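Local coordinates for hypothetical protein Ta0583 (Thermoplasma acidophilum, PDB 2FSJ) that binds ATP and, in the presence of nucleoside triphosphates, polymerizes into bundles of helical filaments as an archaeal homolog of actin, at residues L222-G227 and N280-N285; D228-L233 and D248-A253. All coordinates share one frame; numbering follows the deposited sequence.

Both interactions lie at the start of helix 226-241, one through the strand end and loop before it, the other through its first turns, and interaction 2 is nested within the loop closed by interaction 1. In interaction 1, L222 and I224 join the end of strand 213-222 and the loop after it to the flank of helix 268-290; two of its five touching residues are buried, and R281 and N285 bring polar side chains to its more open edge. Interaction 2 sets helix 226-241 across the short helix 247-253 and is more buried, with alanines, an isoleucine and a leucine in apolar contact. Its exposed member, Q251, belongs to the ATP site, which interaction 1 approaches without entering.

Interaction 1 of 2, residues L222-G227 and N280-N285; sequences LQIGVG and NRIIEN
R281 lays the methylene part of its side chain against I224, CD approaching I224 CD1 at 3.7 Å. The two side chains are roughly perpendicular, and I224 CD1 also lies 4.0 Å from R281 CB. The arginine's extended chain, from CG to NE, carries the guanidinium beyond this apolar touch, where NE makes a long, weak ion pair with D277. One residue on, I282 offers CG1 to I224 CG2 at 3.9 Å, while its CG2 is 4.2 Å from L222 CD1; its side chain also packs on F314. I224 reaches two successive helix residues because its branches diverge: CG1 runs anti to the backbone N (chi1 -162°) and carries CD1 to R281, leaving CG2 for I282. A turn further, the N285 and L222 side chains lie alongside each other, pointing opposite ways, and N285 CB rests 3.9 Å from L222 CD1 and CD2. The loop makes polar bonds of its own, I224 O to T202 OG1 and G225 N to D228 OD2. The strand end and helix 268-290 thus meet through aliphatic carbon, with R281 lending its methylenes and N285 its CB, so shape and burial rather than directed bonds hold them together.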
# COMPACT_ATOMS: atom_id res chain seq x y z
N LEU A 222 -4.96 2.28 -13.27
CA LEU A 222 -6.29 1.84 -13.67
C LEU A 222 -7.22 2.03 -12.47
O LEU A 222 -6.88 1.67 -11.36
CB LEU A 222 -6.26 0.38 -14.09
CG LEU A 222 -5.36 -0.01 -15.26
CD1 LEU A 222 -5.33 -1.54 -15.42
CD2 LEU A 222 -5.78 0.71 -16.53
N GLN A 223 -8.39 2.59 -12.68
CA GLN A 223 -9.29 2.84 -11.56
C GLN A 223 -10.18 1.61 -11.27
O GLN A 223 -11.42 1.66 -11.38
CB GLN A 223 -10.10 4.13 -11.80
CG GLN A 223 -9.18 5.40 -12.05
CD GLN A 223 -8.30 5.77 -10.86
OE1 GLN A 223 -8.80 5.90 -9.75
NE2 GLN A 223 -6.96 5.95 -11.10
N ILE A 224 -9.51 0.51 -10.91
CA ILE A 224 -10.17 -0.77 -10.61
C ILE A 224 -9.25 -1.51 -9.67
O ILE A 224 -8.01 -1.38 -9.79
CB ILE A 224 -10.50 -1.58 -11.92
CG1 ILE A 224 -11.55 -2.67 -11.63
CG2 ILE A 224 -9.26 -2.20 -12.54
CD1 ILE A 224 -12.01 -3.51 -12.88
N GLY A 225 -9.83 -2.24 -8.73
CA GLY A 225 -9.07 -3.04 -7.79
C GLY A 225 -9.96 -4.04 -7.03
O GLY A 225 -11.12 -4.24 -7.40
N VAL A 226 -9.45 -4.59 -5.95
CA VAL A 226 -10.15 -5.61 -5.19
C VAL A 226 -11.50 -5.10 -4.66
O VAL A 226 -12.37 -5.88 -4.49
CB VAL A 226 -9.31 -6.15 -4.02
CG1 VAL A 226 -10.09 -7.28 -3.29
CG2 VAL A 226 -7.95 -6.67 -4.50
N GLY A 227 -11.63 -3.81 -4.39
CA GLY A 227 -12.89 -3.24 -3.91
C GLY A 227 -14.03 -3.38 -4.88
O GLY A 227 -15.19 -3.46 -4.48
N ASN A 280 -9.46 -10.31 -15.81
CA ASN A 280 -9.65 -10.12 -17.23
C ASN A 280 -9.65 -8.62 -17.62
O ASN A 280 -9.05 -8.25 -18.66
CB ASN A 280 -10.94 -10.85 -17.71
CG ASN A 280 -10.79 -12.37 -17.72
OD1 ASN A 280 -9.68 -12.90 -17.61
ND2 ASN A 280 -11.88 -13.06 -17.89
N ARG A 281 -10.27 -7.75 -16.81
CA ARG A 281 -10.32 -6.33 -17.15
C ARG A 281 -8.94 -5.70 -17.04
O ARG A 281 -8.57 -4.88 -17.89
CB ARG A 281 -11.28 -5.54 -16.27
CG ARG A 281 -12.75 -5.84 -16.61
CD ARG A 281 -13.72 -5.03 -15.79
NE ARG A 281 -15.12 -5.31 -16.16
CZ ARG A 281 -15.86 -4.58 -17.01
NH1 ARG A 281 -15.36 -3.51 -17.65
NH2 ARG A 281 -17.12 -4.94 -17.23
N ILE A 282 -8.18 -6.08 -16.03
CA ILE A 282 -6.84 -5.54 -15.88
C ILE A 282 -5.95 -5.99 -17.02
O ILE A 282 -5.23 -5.15 -17.62
CB ILE A 282 -6.24 -5.95 -14.51
CG1 ILE A 282 -6.99 -5.24 -13.38
CG2 ILE A 282 -4.75 -5.62 -14.45
CD1 ILE A 282 -6.87 -5.97 -12.06
N ILE A 283 -6.00 -7.28 -17.34
CA ILE A 283 -5.19 -7.83 -18.42
C ILE A 283 -5.52 -7.14 -19.77
O ILE A 283 -4.62 -6.75 -20.54
CB ILE A 283 -5.40 -9.32 -18.52
CG1 ILE A 283 -4.73 -10.03 -17.33
CG2 ILE A 283 -4.94 -9.85 -19.92
CD1 ILE A 283 -5.28 -11.43 -17.07
N GLU A 284 -6.80 -6.97 -20.05
CA GLU A 284 -7.21 -6.31 -21.30
C GLU A 284 -6.70 -4.87 -21.40
O GLU A 284 -6.25 -4.43 -22.44
CB GLU A 284 -8.73 -6.32 -21.42
CG GLU A 284 -9.25 -5.37 -22.47
CD GLU A 284 -10.76 -5.15 -22.40
OE1 GLU A 284 -11.29 -4.69 -21.31
OE2 GLU A 284 -11.42 -5.42 -23.44
N ASN A 285 -6.79 -4.12 -20.31
CA ASN A 285 -6.31 -2.75 -20.25
C ASN A 285 -4.75 -2.65 -20.36
O ASN A 285 -4.23 -1.82 -21.10
CB ASN A 285 -6.83 -2.09 -18.97
CG ASN A 285 -8.13 -1.30 -19.19
OD1 ASN A 285 -9.25 -1.86 -19.23
ND2 ASN A 285 -8.00 0.01 -19.29

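Interaction 2 of 2, residues D228-L233 and D248-A253; sequences DAISAL and DLAQEA
I230 and A250 make the closest approach between apolar side chains of the two segments, I230 CG2 lying 3.7 Å from A250 CB. A second such contact comes from L233, whose CD2 is 3.8 Å from A253 CB. The leucine's CG stands anti to the backbone N (chi1 179°), which brings CD2 to the last turn of the short helix, and the same methyl also presses on backbone, 3.6 Å from A253 O. A250 and A253 present only methyl groups, so the leucine and isoleucine can come close to the helix backbone, and the axes of the two segments pass 9.0 Å apart.

Contact between apolar and polar groups centres on Q251. I230 CD1 lies against its side chain, 3.8 Å from both CB and CD, and this methyl sits over the flat face of the Q251 amide, centred on CD and about equally far from OE1 and NE2. With CG anti to the backbone N (chi1 178°) and the chain extended beyond it, the glutamine runs obliquely across the isoleucine. An alanine in place of I230 would probably open a gap beside A250 and leave the Q251 side chain more free to turn.

The surroundings extend this packing: I230 also touches L254, and L233 meets V270 of helix 268-290.

The segments 228-233 and 248-253 cross at 97°. Q251 is an ATP-binding residue, and behind it the side chain of I230 is about 5 Å from that of S199, another, so this crossing probably helps to shape the wall of the nucleotide site in an actin-like ATPase fold.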
# COMPACT_ATOMS: atom_id res chain seq x y z
N ASP A 228 -13.71 -3.42 -6.16
CA ASP A 228 -14.73 -3.67 -7.19
C ASP A 228 -15.25 -5.09 -7.12
O ASP A 228 -16.45 -5.31 -7.29
CB ASP A 228 -14.19 -3.36 -8.55
CG ASP A 228 -13.78 -1.88 -8.68
OD1 ASP A 228 -14.66 -0.99 -8.64
OD2 ASP A 228 -12.58 -1.50 -8.73
N ALA A 229 -14.37 -6.04 -6.82
CA ALA A 229 -14.78 -7.43 -6.58
C ALA A 229 -15.58 -7.56 -5.29
O ALA A 229 -16.59 -8.25 -5.28
CB ALA A 229 -13.58 -8.39 -6.58
N ILE A 230 -15.16 -6.84 -4.24
CA ILE A 230 -15.89 -6.82 -2.95
C ILE A 230 -17.30 -6.22 -3.13
O ILE A 230 -18.30 -6.78 -2.64
CB ILE A 230 -15.11 -6.02 -1.90
CG1 ILE A 230 -13.77 -6.72 -1.57
CG2 ILE A 230 -15.91 -5.85 -0.62
CD1 ILE A 230 -12.74 -5.78 -0.98
N SER A 231 -17.40 -5.13 -3.89
CA SER A 231 -18.71 -4.53 -4.14
C SER A 231 -19.59 -5.43 -4.98
O SER A 231 -20.81 -5.55 -4.72
CB SER A 231 -18.57 -3.16 -4.81
OG SER A 231 -18.02 -2.27 -3.84
N ALA A 232 -19.01 -6.06 -5.98
CA ALA A 232 -19.77 -7.01 -6.81
C ALA A 232 -20.30 -8.21 -5.98
O ALA A 232 -21.43 -8.61 -6.13
CB ALA A 232 -18.95 -7.49 -8.01
N LEU A 233 -19.50 -8.73 -5.05
CA LEU A 233 -19.93 -9.83 -4.21
C LEU A 233 -21.01 -9.38 -3.22
O LEU A 233 -21.98 -10.10 -2.94
CB LEU A 233 -18.72 -10.46 -3.48
CG LEU A 233 -19.01 -11.64 -2.51
CD1 LEU A 233 -19.84 -12.71 -3.16
CD2 LEU A 233 -17.75 -12.27 -1.94
N ASP A 248 -15.82 -5.19 5.40
CA ASP A 248 -14.72 -6.05 5.90
C ASP A 248 -15.15 -7.52 5.86
O ASP A 248 -14.34 -8.40 5.55
CB ASP A 248 -14.28 -5.66 7.32
CG ASP A 248 -13.51 -4.35 7.36
OD1 ASP A 248 -12.76 -4.11 6.39
OD2 ASP A 248 -13.62 -3.49 8.28
N LEU A 249 -16.43 -7.80 6.11
CA LEU A 249 -16.90 -9.19 6.03
C LEU A 249 -16.97 -9.70 4.58
O LEU A 249 -16.66 -10.84 4.31
CB LEU A 249 -18.29 -9.31 6.66
CG LEU A 249 -18.84 -10.73 6.89
CD1 LEU A 249 -17.91 -11.62 7.73
CD2 LEU A 249 -20.22 -10.66 7.59
N ALA A 250 -17.42 -8.85 3.67
CA ALA A 250 -17.41 -9.18 2.24
C ALA A 250 -16.01 -9.44 1.70
O ALA A 250 -15.83 -10.30 0.89
CB ALA A 250 -18.05 -8.04 1.44
N GLN A 251 -15.04 -8.66 2.12
CA GLN A 251 -13.65 -8.92 1.71
C GLN A 251 -13.22 -10.34 2.15
O GLN A 251 -12.67 -11.09 1.37
CB GLN A 251 -12.72 -7.83 2.27
CG GLN A 251 -11.23 -8.07 1.92
CD GLN A 251 -10.42 -6.79 1.91
OE1 GLN A 251 -10.76 -5.86 2.60
NE2 GLN A 251 -9.36 -6.75 1.09
N GLU A 252 -13.56 -10.73 3.38
CA GLU A 252 -13.28 -12.10 3.84
C GLU A 252 -13.95 -13.09 2.94
O GLU A 252 -13.37 -14.10 2.58
CB GLU A 252 -13.80 -12.36 5.24
CG GLU A 252 -13.16 -11.59 6.37
CD GLU A 252 -13.65 -12.13 7.72
OE1 GLU A 252 -13.76 -13.39 7.84
OE2 GLU A 252 -13.97 -11.31 8.63
N ALA A 253 -15.19 -12.79 2.55
CA ALA A 253 -15.98 -13.73 1.76
C ALA A 253 -15.43 -13.97 0.36
O ALA A 253 -15.88 -14.86 -0.35
CB ALA A 253 -17.46 -13.29 1.74